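Local coordinates for protein defensin (Pachyrhizus erosus, PDB 3PSM) that probably defends the plant against fungi as a small, disulfide-rich defensin that crystallises as a dimer, at residues D21-K25 and N26-L30; R36-F39 and R40-T44. All blocks are in the same frame, centred on the assembly; numbering follows the deposited sequence.

How the contacts relate
Along the chain, strand 2-6 comes first and helix 17-27 follows. Contact 1 lies on the last turns of that helix and closes the turn that leads out of it toward strand 32-35. The chain then runs through strand 32-35 into contact 2, which closes the loop between that strand and strand 41-46. The two contacts are in series and neither nests nor crosses. The centres of contact 1 and contact 2 are about 13 Å apart, on opposite sides of the chain's centre. They meet through the disulfide Cys-24 to Cys-43, which ties the helix to the middle strand of the sheet. Leu-30 of contact 1 also packs on Cys-43.

Contact 1 of 2, residues D21-K25 and N26-L30; sequences DDHCK and NKEHL
His-23 and Glu-28 meet side chain to side chain, five residues apart. His-23 NE2 donates to Glu-28 OE2 at 2.8 Å; the oxygen accepts with its anti lone pair. The carboxylate oxygen lies in the ring plane, yet the carboxylate itself stands almost perpendicular to the ring. The same oxygen also accepts from the backbone N of Asp-8. CG of His-23 lies beside its own carbonyl carbon (chi1 174°), which brings NE2 within reach of the Glu-28 carboxylate; Lys-27 CB lies over one face of the ring.

A second polar pair links Asp-22 and Asn-26, one turn apart. Asn-26 ND2 reaches Asp-22 OD1 at 2.9 Å in a nearly straight bond (170°). A water joins Asp-22 OD1, weakly, to Lys-27 NZ. The other Asp-22 oxygen forms a salt bridge with Arg-40 of the second subunit, so this face of the helix belongs to the dimer interface.

The backbone ends the helix of the cysteine-stabilised alpha-beta fold of plant defensins. His-23 O takes two donors, Lys-27 N at 2.8 Å and Glu-28 N at 3.1 Å. His-29 then turns to positive phi, and Leu-30 N bonds to Cys-24 O at 2.9 Å. A second water bridges Lys-25 O and Leu-30 O. Cys-24 itself is held by its disulfide to Cys-43.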
ATOM      1  N   ASP A  21       3.747  -3.409  -0.452  1.00  7.78           N
ATOM      2  CA  ASP A  21       2.318  -3.515  -0.783  1.00  7.83           C
ATOM      3  C   ASP A  21       2.002  -2.774  -2.065  1.00  7.73           C
ATOM      4  O   ASP A  21       1.249  -3.259  -2.914  1.00  8.37           O
ATOM      5  CB  ASP A  21       1.503  -2.996   0.394  1.00  8.37           C
ATOM      6  CG  ASP A  21       0.067  -3.445   0.429  1.00  8.38           C
ATOM      7  OD1 ASP A  21      -0.220  -4.584   0.022  1.00  9.39           O
ATOM      8  OD2 ASP A  21      -0.777  -2.634   0.886  1.00 10.17           O
ATOM      9  N   ASP A  22       2.593  -1.590  -2.245  1.00  7.95           N
ATOM     10  CA  ASP A  22       2.456  -0.827  -3.475  1.00  8.54           C
ATOM     11  C   ASP A  22       2.926  -1.651  -4.664  1.00  8.20           C
ATOM     12  O   ASP A  22       2.225  -1.851  -5.651  1.00  8.99           O
ATOM     13  CB  ASP A  22       3.248   0.481  -3.330  1.00  9.69           C
ATOM     14  CG  ASP A  22       3.414   1.323  -4.561  1.00 10.74           C
ATOM     15  OD1 ASP A  22       2.615   1.171  -5.504  1.00 11.35           O
ATOM     16  OD2 ASP A  22       4.393   2.114  -4.611  1.00 16.22           O
ATOM     17  N   HIS A  23       4.176  -2.167  -4.571  1.00  8.47           N
ATOM     18  CA  HIS A  23       4.700  -2.989  -5.645  1.00  8.71           C
ATOM     19  C   HIS A  23       3.767  -4.149  -5.971  1.00  8.68           C
ATOM     20  O   HIS A  23       3.426  -4.426  -7.136  1.00  9.67           O
ATOM     21  CB  HIS A  23       6.109  -3.502  -5.256  1.00  9.20           C
ATOM     22  CG  HIS A  23       6.622  -4.490  -6.288  1.00 10.41           C
ATOM     23  ND1 HIS A  23       7.375  -4.058  -7.371  1.00 11.99           N
ATOM     24  CD2 HIS A  23       6.435  -5.834  -6.362  1.00 11.54           C
ATOM     25  CE1 HIS A  23       7.602  -5.144  -8.092  1.00 12.72           C
ATOM     26  NE2 HIS A  23       7.046  -6.199  -7.532  1.00 13.10           N
ATOM     27  N   CYS A  24       3.411  -4.923  -4.950  1.00  8.18           N
ATOM     28  CA  CYS A  24       2.631  -6.144  -5.179  1.00  8.51           C
ATOM     29  C   CYS A  24       1.261  -5.832  -5.766  1.00  8.57           C
ATOM     30  O   CYS A  24       0.816  -6.510  -6.671  1.00 10.28           O
ATOM     31  CB  CYS A  24       2.504  -6.936  -3.888  1.00  8.72           C
ATOM     32  SG  CYS A  24       4.108  -7.595  -3.315  1.00  8.61           S
ATOM     33  N   LYS A  25       0.582  -4.791  -5.240  1.00  8.60           N
ATOM     34  CA  LYS A  25      -0.749  -4.430  -5.732  1.00  9.09           C
ATOM     35  C   LYS A  25      -0.684  -3.801  -7.113  1.00  9.53           C
ATOM     36  O   LYS A  25      -1.547  -4.073  -7.966  1.00 12.11           O
ATOM     37  CB  LYS A  25      -1.436  -3.482  -4.754  1.00  9.02           C
ATOM     38  CG  LYS A  25      -1.912  -4.125  -3.491  1.00  9.01           C
ATOM     39  CD  LYS A  25      -2.418  -3.144  -2.456  1.00  9.68           C
ATOM     40  CE  LYS A  25      -3.166  -3.855  -1.323  1.00 11.96           C
ATOM     41  NZ  LYS A  25      -3.361  -3.034  -0.141  1.00 11.64           N
ATOM     42  N   ASN A  26       0.253  -2.897  -7.323  1.00  9.83           N
ATOM     43  CA  ASN A  26       0.226  -1.991  -8.483  1.00 10.14           C
ATOM     44  C   ASN A  26       1.147  -2.354  -9.590  1.00 11.22           C
ATOM     45  O   ASN A  26       0.896  -1.919 -10.735  1.00 16.03           O
ATOM     46  CB  ASN A  26       0.497  -0.554  -8.003  1.00 10.56           C
ATOM     47  CG  ASN A  26      -0.560  -0.121  -7.028  1.00 10.52           C
ATOM     48  OD1 ASN A  26      -1.775  -0.320  -7.300  1.00 12.74           O
ATOM     49  ND2 ASN A  26      -0.165   0.464  -5.925  1.00 10.64           N
ATOM     50  N   LYS A  27       2.216  -3.104  -9.335  1.00 10.56           N
ATOM     51  CA  LYS A  27       3.088  -3.613 -10.366  1.00 12.10           C
ATOM     52  C   LYS A  27       2.757  -5.052 -10.737  1.00 12.81           C
ATOM     53  O   LYS A  27       2.775  -5.436 -11.898  1.00 16.46           O
ATOM     54  CB  LYS A  27       4.555  -3.473 -10.023  1.00 14.95           C
ATOM     55  CG  LYS A  27       4.940  -2.035  -9.834  1.00 19.06           C
ATOM     56  CD  LYS A  27       5.244  -1.432 -11.190  1.00 22.23           C
ATOM     57  CE  LYS A  27       5.790  -0.021 -11.039  1.00 25.88           C
ATOM     58  NZ  LYS A  27       4.712   0.886 -10.516  1.00 34.49           N
ATOM     59  N   GLU A  28       2.456  -5.882  -9.750  1.00 14.14           N
ATOM     60  CA  GLU A  28       2.171  -7.293 -10.010  1.00 15.62           C
ATOM     61  C   GLU A  28       0.683  -7.625  -9.966  1.00 16.15           C
ATOM     62  O   GLU A  28       0.271  -8.733 -10.353  1.00 18.31           O
ATOM     63  CB  GLU A  28       2.986  -8.192  -9.065  1.00 14.99           C
ATOM     64  CG  GLU A  28       4.477  -8.048  -9.235  1.00 18.23           C
ATOM     65  CD  GLU A  28       5.308  -9.158  -8.608  1.00 18.35           C
ATOM     66  OE1 GLU A  28       4.910 -10.342  -8.646  1.00 21.58           O
ATOM     67  OE2 GLU A  28       6.422  -8.834  -8.118  1.00 26.04           O
ATOM     68  N   HIS A  29      -0.174  -6.676  -9.589  1.00 14.72           N
ATOM     69  CA  HIS A  29      -1.621  -6.880  -9.579  1.00 17.17           C
ATOM     70  C   HIS A  29      -2.001  -8.091  -8.719  1.00 14.71           C
ATOM     71  O   HIS A  29      -2.984  -8.828  -9.002  1.00 18.01           O
ATOM     72  CB  HIS A  29      -2.227  -6.904 -11.000  1.00 24.17           C
ATOM     73  CG  HIS A  29      -2.057  -5.560 -11.628  1.00 30.31           C
ATOM     74  ND1 HIS A  29      -2.764  -4.419 -11.253  1.00 36.20           N
ATOM     75  CD2 HIS A  29      -1.189  -5.179 -12.598  1.00 37.05           C
ATOM     76  CE1 HIS A  29      -2.355  -3.396 -11.982  1.00 38.66           C
ATOM     77  NE2 HIS A  29      -1.407  -3.839 -12.802  1.00 42.32           N
ATOM     78  N   LEU A  30      -1.316  -8.225  -7.626  1.00 13.22           N
ATOM     79  CA  LEU A  30      -1.565  -9.303  -6.662  1.00 12.93           C
ATOM     80  C   LEU A  30      -2.363  -8.753  -5.498  1.00 12.08           C
ATOM     81  O   LEU A  30      -2.825  -7.595  -5.498  1.00 13.36           O
ATOM     82  CB  LEU A  30      -0.258  -9.997  -6.280  1.00 12.49           C
ATOM     83  CG  LEU A  30       0.560 -10.514  -7.469  1.00 13.52           C
ATOM     84  CD1 LEU A  30       1.861 -11.168  -7.013  1.00 14.09           C
ATOM     85  CD2 LEU A  30      -0.286 -11.448  -8.332  1.00 18.66           C
TER
HETATM   86  O   HOH W   1       4.474   0.162  -7.568  1.00 20.60           O
HETATM   87  O   HOH W   2      -3.851  -5.617  -7.167  1.00 19.54           O

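Contact 2 of 2, residues R36-F39 and R40-T44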
ATOM      1  N   ARG A  36       9.257  -9.205   4.920  1.00 10.64           N
ATOM      2  CA  ARG A  36       9.432 -10.222   5.954  1.00 12.08           C
ATOM      3  C   ARG A  36      10.759  -9.994   6.666  1.00 13.53           C
ATOM      4  O   ARG A  36      11.469  -9.016   6.410  1.00 13.31           O
ATOM      5  CB  ARG A  36       9.201 -11.656   5.414  1.00 13.18           C
ATOM      6  CG  ARG A  36       7.722 -11.829   5.057  1.00 13.85           C
ATOM      7  CD  ARG A  36       7.334 -13.161   4.528  1.00 16.54           C
ATOM      8  NE  ARG A  36       7.488 -14.203   5.508  1.00 15.62           N
ATOM      9  CZ  ARG A  36       8.085 -15.330   5.415  1.00 22.52           C
ATOM     10  NH1 ARG A  36       8.685 -15.747   4.274  1.00 33.46           N
ATOM     11  NH2 ARG A  36       8.121 -16.159   6.467  1.00 22.60           N
ATOM     12  N   ASP A  37      11.125 -10.858   7.580  1.00 14.02           N
ATOM     13  CA  ASP A  37      12.281 -10.676   8.444  1.00 15.85           C
ATOM     14  C   ASP A  37      13.594 -10.859   7.721  1.00 14.27           C
ATOM     15  O   ASP A  37      14.660 -10.561   8.290  1.00 16.75           O
ATOM     16  CB  ASP A  37      12.195 -11.616   9.642  1.00 18.05           C
ATOM     17  CG  ASP A  37      12.235 -13.091   9.342  1.00 23.25           C
ATOM     18  OD1 ASP A  37      12.411 -13.877  10.278  1.00 22.57           O
ATOM     19  OD2 ASP A  37      12.028 -13.503   8.197  1.00 40.45           O
ATOM     20  N   ASP A  38      13.549 -11.233   6.482  1.00 13.23           N
ATOM     21  CA  ASP A  38      14.625 -11.266   5.490  1.00 14.10           C
ATOM     22  C   ASP A  38      14.881  -9.947   4.757  1.00 13.14           C
ATOM     23  O   ASP A  38      15.766  -9.858   3.891  1.00 14.07           O
ATOM     24  CB  ASP A  38      14.419 -12.358   4.437  1.00 14.55           C
ATOM     25  CG  ASP A  38      13.149 -12.171   3.626  1.00 13.50           C
ATOM     26  OD1 ASP A  38      12.940 -12.966   2.725  1.00 15.80           O
ATOM     27  OD2 ASP A  38      12.364 -11.220   3.905  1.00 11.19           O
ATOM     28  N   PHE A  39      14.139  -8.907   5.093  1.00 11.86           N
ATOM     29  CA  PHE A  39      14.270  -7.632   4.380  1.00 11.22           C
ATOM     30  C   PHE A  39      14.055  -7.791   2.898  1.00 10.63           C
ATOM     31  O   PHE A  39      14.648  -7.058   2.082  1.00 11.02           O
ATOM     32  CB  PHE A  39      15.582  -6.926   4.674  1.00 13.50           C
ATOM     33  CG  PHE A  39      15.700  -6.463   6.114  1.00 13.84           C
ATOM     34  CD1 PHE A  39      16.165  -7.347   7.086  1.00 17.14           C
ATOM     35  CD2 PHE A  39      15.350  -5.174   6.436  1.00 15.86           C
ATOM     36  CE1 PHE A  39      16.294  -6.856   8.394  1.00 20.49           C
ATOM     37  CE2 PHE A  39      15.501  -4.705   7.735  1.00 19.58           C
ATOM     38  CZ  PHE A  39      15.966  -5.557   8.698  1.00 22.00           C
ATOM     39  N   ARG A  40      13.118  -8.638   2.508  1.00  9.75           N
ATOM     40  CA  ARG A  40      12.661  -8.746   1.126  1.00  9.91           C
ATOM     41  C   ARG A  40      11.137  -8.585   1.091  1.00  9.43           C
ATOM     42  O   ARG A  40      10.437  -8.738   2.090  1.00  9.62           O
ATOM     43  CB  ARG A  40      13.035 -10.101   0.528  1.00 11.81           C
ATOM     44  CG  ARG A  40      14.559 -10.225   0.388  1.00 13.62           C
ATOM     45  CD  ARG A  40      14.955 -11.479  -0.372  1.00 14.53           C
ATOM     46  NE  ARG A  40      14.591 -12.623   0.441  1.00 14.49           N
ATOM     47  CZ  ARG A  40      14.975 -13.865   0.228  1.00 14.94           C
ATOM     48  NH1 ARG A  40      15.742 -14.122  -0.810  1.00 17.21           N
ATOM     49  NH2 ARG A  40      14.543 -14.822   1.072  1.00 17.48           N
ATOM     50  N   CYS A  41      10.665  -8.217  -0.100  1.00  8.63           N
ATOM     51  CA  CYS A  41       9.257  -7.989  -0.365  1.00  8.35           C
ATOM     52  C   CYS A  41       8.599  -9.267  -0.849  1.00  8.66           C
ATOM     53  O   CYS A  41       9.055  -9.889  -1.818  1.00  9.45           O
ATOM     54  CB  CYS A  41       9.137  -6.906  -1.448  1.00  8.64           C
ATOM     55  SG  CYS A  41       7.461  -6.605  -2.066  1.00  8.36           S
ATOM     56  N   TRP A  42       7.548  -9.678  -0.153  1.00  8.55           N
ATOM     57  CA  TRP A  42       6.775 -10.869  -0.439  1.00  9.04           C
ATOM     58  C   TRP A  42       5.347 -10.458  -0.787  1.00  8.92           C
ATOM     59  O   TRP A  42       4.704  -9.709  -0.075  1.00  9.60           O
ATOM     60  CB  TRP A  42       6.729 -11.787   0.797  1.00 10.14           C
ATOM     61  CG  TRP A  42       8.075 -12.400   1.133  1.00 10.19           C
ATOM     62  CD1 TRP A  42       9.156 -11.765   1.688  1.00 11.09           C
ATOM     63  CD2 TRP A  42       8.444 -13.772   0.955  1.00 11.07           C
ATOM     64  NE1 TRP A  42      10.167 -12.698   1.826  1.00 12.29           N
ATOM     65  CE2 TRP A  42       9.778 -13.911   1.396  1.00 12.29           C
ATOM     66  CE3 TRP A  42       7.794 -14.900   0.436  1.00 11.82           C
ATOM     67  CZ2 TRP A  42      10.454 -15.110   1.334  1.00 14.20           C
ATOM     68  CZ3 TRP A  42       8.499 -16.107   0.411  1.00 13.63           C
ATOM     69  CH2 TRP A  42       9.799 -16.184   0.871  1.00 14.58           C
ATOM     70  N   CYS A  43       4.869 -10.988  -1.926  1.00  9.09           N
ATOM     71  CA  CYS A  43       3.544 -10.748  -2.370  1.00  9.21           C
ATOM     72  C   CYS A  43       2.654 -11.961  -2.068  1.00 10.63           C
ATOM     73  O   CYS A  43       3.073 -13.123  -2.201  1.00 12.04           O
ATOM     74  CB  CYS A  43       3.455 -10.508  -3.890  1.00 10.19           C
ATOM     75  SG  CYS A  43       4.464  -9.172  -4.550  1.00  9.89           S
ATOM     76  N   THR A  44       1.420 -11.693  -1.741  1.00 10.57           N
ATOM     77  CA  THR A  44       0.355 -12.698  -1.612  1.00 12.62           C
ATOM     78  C   THR A  44      -0.534 -12.657  -2.836  1.00 12.64           C
ATOM     79  O   THR A  44      -0.924 -11.592  -3.287  1.00 12.11           O
ATOM     80  CB  THR A  44      -0.465 -12.444  -0.339  1.00 14.07           C
ATOM     81  OG1 THR A  44       0.420 -12.566   0.788  1.00 16.07           O
ATOM     82  CG2 THR A  44      -1.567 -13.457  -0.147  1.00 17.13           C
TER
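Arg-36 lays its side chain over one face of the Trp-42 indole. Strands 32-35 and 41-46 form a beta hairpin of the defensin sheet, and this contact closes its loop, with a type I turn at Arg-36 to Phe-39. CD of Arg-36 sits above the five-membered ring, 3.6 Å from its centroid, in a CH-pi contact. The chain bends at chi3 (65°) and carries the guanidinium over the six-membered ring. This is a cation-pi contact made edge-on: the guanidinium plane stands 84° from the ring, and NH1 approaches Trp-42 CZ2 to 3.5 Å.

Asp-38 meets the indole at its edge. Trp-42 NE1 donates to Asp-38 OD1 at 2.9 Å, within the ring plane, and meets the syn lone pair. Arg-40 grips the same oxygen side-on in a salt bridge, with NE at 2.8 Å and NH2 at 3.0 Å from Asp-38 OD1. With Trp-42 NE1, OD1 thus accepts three N-H groups, which would be expected to stabilise its negative charge. In the backbone, Arg-36 N donates to Arg-40 O at 3.1 Å. The second carboxylate oxygen, Asp-38 OD2, accepts the backbone N of Arg-40 at 3.0 Å, from above the carboxylate plane.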